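Local structure of flavodoxin (Streptococcus pneumoniae, 5LJI) at residues Val7-Thr12 with Asp66-Phe71; Val54-Tyr59 with Cys99-Asp104. The protein binds flavin mononucleotide and probably serves as a low-potential electron donor to a number of redox enzymes. One frame throughout, in Å; residues are numbered along the deposited sequence.

Contact 1: residues Val7-Thr12 with Asp66-Phe71; sequences VFASMT and DEMMDF. With FMN (flavin mononucleotide), chain C.
The F71 ring takes V7 on one face: CG1 stands 3.9 Å from the ring centroid and 21° off the normal, a CH-pi contact displaced toward the rim at CZ and CE2. V7 CG2 also reaches CZ, at 3.7 Å, and chi1 of F71 (-176°, CG anti to its backbone N) carries the ring toward the strand, to meet V7 coming from the opposite direction. Three residues earlier, the selenomethionine M68 bends at chi2 (-41°), which lays its terminal CE against the backbone of F8 and A9, 3.7 Å from A9 N, while its CG packs on A9 CB. The carboxylate of E67 comes to the same methyl, OE2 lying 3.7 Å from A9 CB; the polar partner of this oxygen is Y57.

Beyond A9 the chain becomes the phosphate-binding loop of a flavodoxin. M11 N (2.7 Å) and T12 N (2.8 Å, the straighter bond) both give their hydrogens to FMN O2P, and the hydroxyls of S10 and T12 donate to O3P and O1P, modelled so short that their lengths are doubtful.

The contact thus joins strand 3-8 and the loop after it to helix 69-75 and the residues leading into it. V7 and A9 bond through their backbones to strand 51-57, C38 packs alongside, and F8 points to the other side of the sheet, against helix 14-28.

Contact 2: residues Val54-Tyr59 with Cys99-Asp104; sequences VATYTY and CKAVDD. With FMN (flavin mononucleotide), chain C.
The ribityl hydroxyl O2' of FMN is held by T58, whose side chain packs on A101 across the contact: O2' donates to T58 O at 2.6 Å, and T58 N adds a weak bond back to it. This is the cofactor end of a flavodoxin fold, where the parallel sheet gives way to loops that cradle the flavin. From the other segment C99 N, at the N-cap of helix 100-111, gives FMN O2 a nearly straight bond (2.8 Å, 170°), so the two segments grip one cofactor at the ribityl chain and the pyrimidine ring.

Y57 turns the other way from the helix. Its CG sits between backbone N and carbonyl carbon (chi1 60°), bringing one ring face under phosphate oxygen O2P, 3.9 Å above the plane and toward the rim. The Y59 ring meets the dimethylbenzene end of the flavin obliquely, its CE1 3.4 Å from FMN C8.

Strand 54-57 and helix 100-104 run roughly antiparallel, 144° between their directions, with axes 7.6 Å apart. T56 OG1 is buried between them without a polar partner in the model. A101 CB packs against the strand end, with T58 CB at 3.7 Å. The same A101 CB lies 3.4 Å from Y57 O.

The centres of contacts 1 and 2 lie 10 Å apart, and their segments alternate along the chain: 7-12, 54-59, 66-71, 99-104. Strands 3-8 and 51-57 are neighbours in the five-stranded parallel sheet, stitched together by V7 O to A55 N at 2.9 Å. F71 of helix 69-75 packs on strand 3-8, helix 100-111 packs on strand 51-57, and M68 of contact 1 also touches T56 of contact 2. Y57 OH and E67 OE2, 2.7 Å apart, probably bond across the two. Both touch FMN: 7-12 chiefly holds its phosphate, 54-59 and C99 its ribityl chain and flavin, so loops at one end of the sheet, with other residues such as T15 and S90, hold the cofactor from phosphate to flavin.

Contact 1: residues Val7-Thr12 with Asp66-Phe71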
ATOM      1  N   VAL A   7      -1.357   4.340  -3.684  1.00 23.67           N
ATOM      2  CA  VAL A   7      -2.742   4.657  -3.458  1.00 23.20           C
ATOM      3  C   VAL A   7      -3.165   4.375  -2.015  1.00 23.12           C
ATOM      4  O   VAL A   7      -2.958   3.280  -1.511  1.00 24.88           O
ATOM      5  CB  VAL A   7      -3.633   3.866  -4.472  1.00 23.35           C
ATOM      6  CG1 VAL A   7      -5.095   4.203  -4.212  1.00 24.23           C
ATOM      7  CG2 VAL A   7      -3.288   4.191  -5.935  1.00 22.97           C
ATOM      8  N   PHE A   8      -3.749   5.370  -1.330  1.00 24.27           N
ATOM      9  CA  PHE A   8      -4.096   5.275   0.071  1.00 23.91           C
ATOM     10  C   PHE A   8      -5.591   5.622   0.392  1.00 26.04           C
ATOM     11  O   PHE A   8      -6.241   6.378  -0.319  1.00 26.17           O
ATOM     12  CB  PHE A   8      -3.174   6.144   0.906  1.00 24.73           C
ATOM     13  CG  PHE A   8      -3.494   7.620   0.862  1.00 25.33           C
ATOM     14  CD1 PHE A   8      -2.995   8.430  -0.172  1.00 26.68           C
ATOM     15  CD2 PHE A   8      -4.349   8.206   1.812  1.00 28.36           C
ATOM     16  CE1 PHE A   8      -3.361   9.776  -0.267  1.00 27.08           C
ATOM     17  CE2 PHE A   8      -4.682   9.587   1.759  1.00 29.22           C
ATOM     18  CZ  PHE A   8      -4.181  10.371   0.706  1.00 28.00           C
ATOM     19  N   ALA A   9      -6.093   5.061   1.486  1.00 24.96           N
ATOM     20  CA  ALA A   9      -7.348   5.489   2.110  1.00 26.87           C
ATOM     21  C   ALA A   9      -7.007   5.824   3.544  1.00 27.98           C
ATOM     22  O   ALA A   9      -6.154   5.168   4.135  1.00 27.80           O
ATOM     23  CB  ALA A   9      -8.365   4.386   2.072  1.00 24.89           C
ATOM     24  N   SER A  10      -7.568   6.913   4.044  1.00 31.12           N
ATOM     25  CA  SER A  10      -7.335   7.355   5.410  1.00 33.67           C
ATOM     26  C   SER A  10      -8.465   8.267   5.849  1.00 38.79           C
ATOM     27  O   SER A  10      -8.770   9.252   5.179  1.00 38.59           O
ATOM     28  CB  SER A  10      -6.013   8.106   5.526  1.00 33.56           C
ATOM     29  OG  SER A  10      -5.731   8.385   6.902  1.00 32.79           O
HETATM   30  N   MSE A  11      -9.072   7.950   6.983  1.00 43.08           N
HETATM   31  CA  MSE A  11     -10.150   8.748   7.511  1.00 48.30           C
HETATM   32  C   MSE A  11      -9.630   9.704   8.537  1.00 47.88           C
HETATM   33  O   MSE A  11     -10.065  10.821   8.610  1.00 50.71           O
HETATM   34  CB  MSE A  11     -11.139   7.791   8.141  1.00 53.22           C
HETATM   35  CG  MSE A  11     -12.556   8.336   8.139  1.00 64.00           C
HETATM   36 SE   MSE A  11     -13.761   6.879   8.762  1.00 76.61          SE
HETATM   37  CE  MSE A  11     -13.150   6.725  10.635  1.00 68.79           C
ATOM     38  N   THR A  12      -8.687   9.276   9.351  1.00 46.87           N
ATOM     39  CA  THR A  12      -8.169  10.134  10.390  1.00 44.68           C
ATOM     40  C   THR A  12      -6.685  10.359  10.255  1.00 42.38           C
ATOM     41  O   THR A  12      -6.055  10.798  11.189  1.00 42.98           O
ATOM     42  CB  THR A  12      -8.488   9.542  11.788  1.00 47.82           C
ATOM     43  OG1 THR A  12      -7.700   8.376  12.037  1.00 47.56           O
ATOM     44  CG2 THR A  12      -9.960   9.174  11.875  1.00 48.03           C
ATOM     45  N   ASP A  66     -14.894   1.398   3.257  1.00 36.75           N
ATOM     46  CA  ASP A  66     -15.990   1.696   2.284  1.00 40.08           C
ATOM     47  C   ASP A  66     -15.489   2.332   1.001  1.00 39.84           C
ATOM     48  O   ASP A  66     -15.760   1.849  -0.126  1.00 38.59           O
ATOM     49  CB  ASP A  66     -16.988   2.670   2.987  1.00 47.85           C
ATOM     50  CG  ASP A  66     -18.337   2.841   2.253  1.00 58.44           C
ATOM     51  OD1 ASP A  66     -18.541   2.248   1.164  1.00 69.39           O
ATOM     52  OD2 ASP A  66     -19.214   3.591   2.794  1.00 67.62           O
ATOM     53  N   GLU A  67     -14.729   3.413   1.175  1.00 38.87           N
ATOM     54  CA  GLU A  67     -14.182   4.177   0.067  1.00 41.29           C
ATOM     55  C   GLU A  67     -13.141   3.407  -0.789  1.00 41.32           C
ATOM     56  O   GLU A  67     -12.798   3.891  -1.856  1.00 41.86           O
ATOM     57  CB  GLU A  67     -13.592   5.508   0.559  1.00 41.82           C
ATOM     58  CG  GLU A  67     -12.263   5.411   1.306  1.00 41.19           C
ATOM     59  CD  GLU A  67     -12.440   5.252   2.816  1.00 41.75           C
ATOM     60  OE1 GLU A  67     -13.477   4.702   3.279  1.00 42.93           O
ATOM     61  OE2 GLU A  67     -11.524   5.637   3.548  1.00 40.64           O
HETATM   62  N   MSE A  68     -12.664   2.239  -0.324  1.00 38.20           N
HETATM   63  CA  MSE A  68     -11.540   1.499  -0.958  1.00 36.56           C
HETATM   64  C   MSE A  68     -12.126   0.402  -1.794  1.00 36.05           C
HETATM   65  O   MSE A  68     -11.428  -0.217  -2.571  1.00 35.95           O
HETATM   66  CB  MSE A  68     -10.644   0.775   0.066  1.00 38.80           C
HETATM   67  CG  MSE A  68      -9.178   1.190   0.265  1.00 43.40           C
HETATM   68 SE   MSE A  68      -8.271   1.577  -1.463  1.00 50.13          SE
HETATM   69  CE  MSE A  68      -6.570   2.087  -0.605  1.00 44.71           C
HETATM   70  N   MSE A  69     -13.426   0.169  -1.639  1.00 37.72           N
HETATM   71  CA  MSE A  69     -14.129  -1.014  -2.177  1.00 40.85           C
HETATM   72  C   MSE A  69     -14.088  -1.084  -3.658  1.00 40.74           C
HETATM   73  O   MSE A  69     -13.775  -2.129  -4.222  1.00 33.09           O
HETATM   74  CB  MSE A  69     -15.609  -1.049  -1.727  1.00 45.08           C
HETATM   75  CG  MSE A  69     -16.318  -2.424  -1.857  1.00 58.37           C
HETATM   76 SE   MSE A  69     -18.287  -2.332  -1.462  1.00 79.67          SE
HETATM   77  CE  MSE A  69     -17.895  -1.977   0.446  1.00 52.53           C
ATOM     78  N   ASP A  70     -14.432   0.024  -4.306  1.00 38.67           N
ATOM     79  CA  ASP A  70     -14.381   0.109  -5.725  1.00 40.17           C
ATOM     80  C   ASP A  70     -12.989  -0.205  -6.242  1.00 37.89           C
ATOM     81  O   ASP A  70     -12.819  -0.915  -7.243  1.00 31.59           O
ATOM     82  CB  ASP A  70     -14.731   1.527  -6.129  1.00 45.68           C
ATOM     83  CG  ASP A  70     -15.801   1.551  -7.131  1.00 57.44           C
ATOM     84  OD1 ASP A  70     -15.488   1.129  -8.296  1.00 64.07           O
ATOM     85  OD2 ASP A  70     -16.963   1.901  -6.694  1.00 57.20           O
ATOM     86  N   PHE A  71     -12.004   0.403  -5.586  1.00 30.55           N
ATOM     87  CA  PHE A  71     -10.631   0.326  -6.057  1.00 30.41           C
ATOM     88  C   PHE A  71     -10.160  -1.132  -5.964  1.00 28.23           C
ATOM     89  O   PHE A  71      -9.553  -1.640  -6.905  1.00 27.19           O
ATOM     90  CB  PHE A  71      -9.745   1.271  -5.229  1.00 28.42           C
ATOM     91  CG  PHE A  71      -8.340   1.329  -5.688  1.00 29.23           C
ATOM     92  CD1 PHE A  71      -7.414   0.437  -5.198  1.00 29.29           C
ATOM     93  CD2 PHE A  71      -7.947   2.261  -6.640  1.00 28.13           C
ATOM     94  CE1 PHE A  71      -6.087   0.483  -5.626  1.00 30.97           C
ATOM     95  CE2 PHE A  71      -6.647   2.310  -7.078  1.00 30.77           C
ATOM     96  CZ  PHE A  71      -5.697   1.415  -6.574  1.00 31.27           C
TER
HETATM   97  N1  FMN C 201      -8.056  -2.032  13.109  1.00 26.65           N
HETATM   98  C2  FMN C 201      -7.709  -3.271  12.783  1.00 28.94           C
HETATM   99  O2  FMN C 201      -6.492  -3.616  12.713  1.00 25.46           O
HETATM  100  N3  FMN C 201      -8.669  -4.175  12.560  1.00 31.75           N
HETATM  101  C4  FMN C 201      -9.993  -3.940  12.666  1.00 33.32           C
HETATM  102  O4  FMN C 201     -10.852  -4.839  12.535  1.00 37.26           O
HETATM  103  C4A FMN C 201     -10.439  -2.601  12.999  1.00 32.38           C
HETATM  104  N5  FMN C 201     -11.732  -2.269  13.116  1.00 30.77           N
HETATM  105  C5A FMN C 201     -12.047  -1.016  13.446  1.00 36.18           C
HETATM  106  C6  FMN C 201     -13.360  -0.662  13.555  1.00 39.02           C
HETATM  107  C7  FMN C 201     -13.695   0.651  13.879  1.00 44.74           C
HETATM  108  C7M FMN C 201     -15.141   1.048  14.028  1.00 42.66           C
HETATM  109  C8  FMN C 201     -12.641   1.671  14.102  1.00 43.77           C
HETATM  110  C8M FMN C 201     -12.986   3.102  14.469  1.00 47.64           C
HETATM  111  C9  FMN C 201     -11.319   1.318  13.999  1.00 40.52           C
HETATM  112  C9A FMN C 201     -10.983   0.020  13.647  1.00 36.06           C
HETATM  113  N10 FMN C 201      -9.674  -0.332  13.514  1.00 28.75           N
HETATM  114  C10 FMN C 201      -9.344  -1.647  13.214  1.00 30.99           C
HETATM  115  C1' FMN C 201      -8.554   0.597  13.735  1.00 31.26           C
HETATM  116  C2' FMN C 201      -8.342   1.614  12.585  1.00 29.05           C
HETATM  117  O2' FMN C 201      -8.048   0.953  11.346  1.00 29.14           O
HETATM  118  C3' FMN C 201      -7.216   2.542  13.059  1.00 30.91           C
HETATM  119  O3' FMN C 201      -7.935   3.459  13.903  1.00 28.12           O
HETATM  120  C4' FMN C 201      -6.484   3.277  11.936  1.00 28.21           C
HETATM  121  O4' FMN C 201      -5.428   3.974  12.552  1.00 29.37           O
HETATM  122  C5' FMN C 201      -7.362   4.223  11.143  1.00 29.61           C
HETATM  123  O5' FMN C 201      -6.658   4.714   9.977  1.00 30.29           O
HETATM  124  P   FMN C 201      -6.775   6.229   9.470  1.00 28.46           P
HETATM  125  O1P FMN C 201      -6.273   7.091  10.618  1.00 31.20           O
HETATM  126  O2P FMN C 201      -8.208   6.565   9.102  1.00 26.08           O
HETATM  127  O3P FMN C 201      -5.763   6.289   8.261  1.00 23.93           O

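Contact 2: residues Val54-Tyr59 with Cys99-Asp104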
ATOM      1  N   VAL A  54      -0.227  -0.217  -2.183  1.00 25.09           N
ATOM      2  CA  VAL A  54      -1.485   0.192  -1.474  1.00 25.74           C
ATOM      3  C   VAL A  54      -1.267   0.432  -0.001  1.00 23.94           C
ATOM      4  O   VAL A  54      -0.603  -0.313   0.652  1.00 24.68           O
ATOM      5  CB  VAL A  54      -2.605  -0.836  -1.644  1.00 26.67           C
ATOM      6  CG1 VAL A  54      -3.715  -0.579  -0.650  1.00 26.48           C
ATOM      7  CG2 VAL A  54      -3.127  -0.773  -3.058  1.00 27.53           C
ATOM      8  N   ALA A  55      -1.813   1.519   0.515  1.00 25.33           N
ATOM      9  CA  ALA A  55      -1.701   1.861   1.926  1.00 23.48           C
ATOM     10  C   ALA A  55      -3.102   1.954   2.472  1.00 24.04           C
ATOM     11  O   ALA A  55      -3.910   2.752   1.951  1.00 24.67           O
ATOM     12  CB  ALA A  55      -0.950   3.159   2.066  1.00 23.72           C
ATOM     13  N   THR A  56      -3.502   1.024   3.363  1.00 24.99           N
ATOM     14  CA  THR A  56      -4.920   0.975   3.816  1.00 25.58           C
ATOM     15  C   THR A  56      -5.058   0.861   5.287  1.00 25.90           C
ATOM     16  O   THR A  56      -4.212   0.229   5.916  1.00 29.02           O
ATOM     17  CB  THR A  56      -5.722  -0.334   3.559  1.00 28.73           C
ATOM     18  OG1 THR A  56      -4.955  -1.411   3.012  1.00 32.23           O
ATOM     19  CG2 THR A  56      -7.044  -0.077   3.006  1.00 25.45           C
ATOM     20  N   TYR A  57      -6.176   1.347   5.827  1.00 24.82           N
ATOM     21  CA  TYR A  57      -6.543   1.009   7.198  1.00 26.88           C
ATOM     22  C   TYR A  57      -7.545  -0.165   7.133  1.00 26.80           C
ATOM     23  O   TYR A  57      -7.969  -0.568   6.036  1.00 25.82           O
ATOM     24  CB  TYR A  57      -7.121   2.201   8.019  1.00 27.91           C
ATOM     25  CG  TYR A  57      -8.382   2.852   7.487  1.00 28.63           C
ATOM     26  CD1 TYR A  57      -8.343   3.777   6.419  1.00 28.44           C
ATOM     27  CD2 TYR A  57      -9.629   2.555   8.034  1.00 29.20           C
ATOM     28  CE1 TYR A  57      -9.545   4.377   5.927  1.00 29.88           C
ATOM     29  CE2 TYR A  57     -10.789   3.177   7.563  1.00 29.51           C
ATOM     30  CZ  TYR A  57     -10.749   4.082   6.518  1.00 29.48           C
ATOM     31  OH  TYR A  57     -11.943   4.678   6.069  1.00 30.02           O
ATOM     32  N   THR A  58      -7.879  -0.703   8.294  1.00 27.60           N
ATOM     33  CA  THR A  58      -8.909  -1.748   8.394  1.00 28.34           C
ATOM     34  C   THR A  58     -10.035  -1.337   9.313  1.00 29.96           C
ATOM     35  O   THR A  58      -9.868  -0.596  10.289  1.00 28.87           O
ATOM     36  CB  THR A  58      -8.397  -3.223   8.449  1.00 28.75           C
ATOM     37  OG1 THR A  58      -9.114  -4.085   9.410  1.00 32.19           O
ATOM     38  CG2 THR A  58      -6.953  -3.377   8.528  1.00 26.56           C
ATOM     39  N   TYR A  59     -11.223  -1.653   8.870  1.00 30.19           N
ATOM     40  CA  TYR A  59     -12.384  -1.043   9.491  1.00 34.56           C
ATOM     41  C   TYR A  59     -13.522  -2.065   9.584  1.00 32.99           C
ATOM     42  O   TYR A  59     -14.108  -2.430   8.586  1.00 33.34           O
ATOM     43  CB  TYR A  59     -12.803   0.177   8.659  1.00 37.92           C
ATOM     44  CG  TYR A  59     -13.642   1.162   9.441  1.00 43.00           C
ATOM     45  CD1 TYR A  59     -13.090   1.919  10.475  1.00 45.03           C
ATOM     46  CD2 TYR A  59     -15.005   1.323   9.159  1.00 46.95           C
ATOM     47  CE1 TYR A  59     -13.870   2.815  11.199  1.00 48.99           C
ATOM     48  CE2 TYR A  59     -15.789   2.213   9.877  1.00 47.81           C
ATOM     49  CZ  TYR A  59     -15.221   2.955  10.897  1.00 50.21           C
ATOM     50  OH  TYR A  59     -16.009   3.866  11.600  1.00 51.97           O
ATOM     51  N   CYS A  99      -4.804  -5.209  11.064  1.00 33.78           N
ATOM     52  CA  CYS A  99      -4.391  -4.833   9.697  1.00 30.66           C
ATOM     53  C   CYS A  99      -4.790  -5.882   8.680  1.00 31.88           C
ATOM     54  O   CYS A  99      -4.155  -6.061   7.657  1.00 31.83           O
ATOM     55  CB  CYS A  99      -2.909  -4.539   9.668  1.00 30.65           C
ATOM     56  SG  CYS A  99      -2.597  -2.913  10.340  1.00 31.52           S
ATOM     57  N   LYS A 100      -5.882  -6.567   8.932  1.00 32.96           N
ATOM     58  CA  LYS A 100      -6.469  -7.427   7.884  1.00 35.20           C
ATOM     59  C   LYS A 100      -6.599  -6.927   6.475  1.00 33.17           C
ATOM     60  O   LYS A 100      -6.436  -7.709   5.515  1.00 32.65           O
ATOM     61  CB  LYS A 100      -7.881  -7.738   8.259  1.00 38.09           C
ATOM     62  CG  LYS A 100      -8.007  -9.040   8.918  1.00 41.99           C
ATOM     63  CD  LYS A 100      -8.063 -10.156   7.923  1.00 39.60           C
ATOM     64  CE  LYS A 100      -8.942 -11.217   8.559  1.00 40.28           C
ATOM     65  NZ  LYS A 100      -9.788 -11.919   7.543  1.00 37.79           N
ATOM     66  N   ALA A 101      -6.977  -5.666   6.298  1.00 31.37           N
ATOM     67  CA  ALA A 101      -7.133  -5.141   4.905  1.00 30.65           C
ATOM     68  C   ALA A 101      -5.802  -5.235   4.186  1.00 28.62           C
ATOM     69  O   ALA A 101      -5.763  -5.420   2.969  1.00 26.72           O
ATOM     70  CB  ALA A 101      -7.749  -3.729   4.817  1.00 29.21           C
ATOM     71  N   VAL A 102      -4.707  -5.141   4.931  1.00 29.56           N
ATOM     72  CA  VAL A 102      -3.367  -5.352   4.337  1.00 28.54           C
ATOM     73  C   VAL A 102      -3.226  -6.774   3.719  1.00 30.10           C
ATOM     74  O   VAL A 102      -2.813  -6.925   2.572  1.00 26.44           O
ATOM     75  CB  VAL A 102      -2.229  -5.098   5.362  1.00 28.20           C
ATOM     76  CG1 VAL A 102      -0.909  -5.598   4.794  1.00 29.36           C
ATOM     77  CG2 VAL A 102      -2.123  -3.603   5.702  1.00 29.25           C
ATOM     78  N   ASP A 103      -3.538  -7.808   4.501  1.00 32.61           N
ATOM     79  CA  ASP A 103      -3.578  -9.175   3.976  1.00 33.61           C
ATOM     80  C   ASP A 103      -4.562  -9.353   2.809  1.00 32.92           C
ATOM     81  O   ASP A 103      -4.295 -10.091   1.839  1.00 33.52           O
ATOM     82  CB  ASP A 103      -4.015 -10.148   5.073  1.00 37.05           C
ATOM     83  CG  ASP A 103      -3.038 -10.229   6.217  1.00 40.45           C
ATOM     84  OD1 ASP A 103      -1.850  -9.828   6.127  1.00 39.73           O
ATOM     85  OD2 ASP A 103      -3.492 -10.694   7.262  1.00 45.80           O
ATOM     86  N   ASP A 104      -5.707  -8.701   2.880  1.00 31.46           N
ATOM     87  CA  ASP A 104      -6.636  -8.779   1.769  1.00 28.86           C
ATOM     88  C   ASP A 104      -6.007  -8.222   0.508  1.00 27.91           C
ATOM     89  O   ASP A 104      -6.074  -8.849  -0.565  1.00 27.21           O
ATOM     90  CB  ASP A 104      -7.933  -8.047   2.069  1.00 29.41           C
ATOM     91  CG  ASP A 104      -8.644  -8.602   3.284  1.00 31.80           C
ATOM     92  OD1 ASP A 104      -8.450  -9.782   3.579  1.00 35.31           O
ATOM     93  OD2 ASP A 104      -9.412  -7.878   3.966  1.00 30.79           O
TER
HETATM   94  N1  FMN C 201      -8.056  -2.032  13.109  1.00 26.65           N
HETATM   95  C2  FMN C 201      -7.709  -3.271  12.783  1.00 28.94           C
HETATM   96  O2  FMN C 201      -6.492  -3.616  12.713  1.00 25.46           O
HETATM   97  N3  FMN C 201      -8.669  -4.175  12.560  1.00 31.75           N
HETATM   98  C4  FMN C 201      -9.993  -3.940  12.666  1.00 33.32           C
HETATM   99  O4  FMN C 201     -10.852  -4.839  12.535  1.00 37.26           O
HETATM  100  C4A FMN C 201     -10.439  -2.601  12.999  1.00 32.38           C
HETATM  101  N5  FMN C 201     -11.732  -2.269  13.116  1.00 30.77           N
HETATM  102  C5A FMN C 201     -12.047  -1.016  13.446  1.00 36.18           C
HETATM  103  C6  FMN C 201     -13.360  -0.662  13.555  1.00 39.02           C
HETATM  104  C7  FMN C 201     -13.695   0.651  13.879  1.00 44.74           C
HETATM  105  C7M FMN C 201     -15.141   1.048  14.028  1.00 42.66           C
HETATM  106  C8  FMN C 201     -12.641   1.671  14.102  1.00 43.77           C
HETATM  107  C8M FMN C 201     -12.986   3.102  14.469  1.00 47.64           C
HETATM  108  C9  FMN C 201     -11.319   1.318  13.999  1.00 40.52           C
HETATM  109  C9A FMN C 201     -10.983   0.020  13.647  1.00 36.06           C
HETATM  110  N10 FMN C 201      -9.674  -0.332  13.514  1.00 28.75           N
HETATM  111  C10 FMN C 201      -9.344  -1.647  13.214  1.00 30.99           C
HETATM  112  C1' FMN C 201      -8.554   0.597  13.735  1.00 31.26           C
HETATM  113  C2' FMN C 201      -8.342   1.614  12.585  1.00 29.05           C
HETATM  114  O2' FMN C 201      -8.048   0.953  11.346  1.00 29.14           O
HETATM  115  C3' FMN C 201      -7.216   2.542  13.059  1.00 30.91           C
HETATM  116  O3' FMN C 201      -7.935   3.459  13.903  1.00 28.12           O
HETATM  117  C4' FMN C 201      -6.484   3.277  11.936  1.00 28.21           C
HETATM  118  O4' FMN C 201      -5.428   3.974  12.552  1.00 29.37           O
HETATM  119  C5' FMN C 201      -7.362   4.223  11.143  1.00 29.61           C
HETATM  120  O5' FMN C 201      -6.658   4.714   9.977  1.00 30.29           O
HETATM  121  P   FMN C 201      -6.775   6.229   9.470  1.00 28.46           P
HETATM  122  O1P FMN C 201      -6.273   7.091  10.618  1.00 31.20           O
HETATM  123  O2P FMN C 201      -8.208   6.565   9.102  1.00 26.08           O
HETATM  124  O3P FMN C 201      -5.763   6.289   8.261  1.00 23.93           O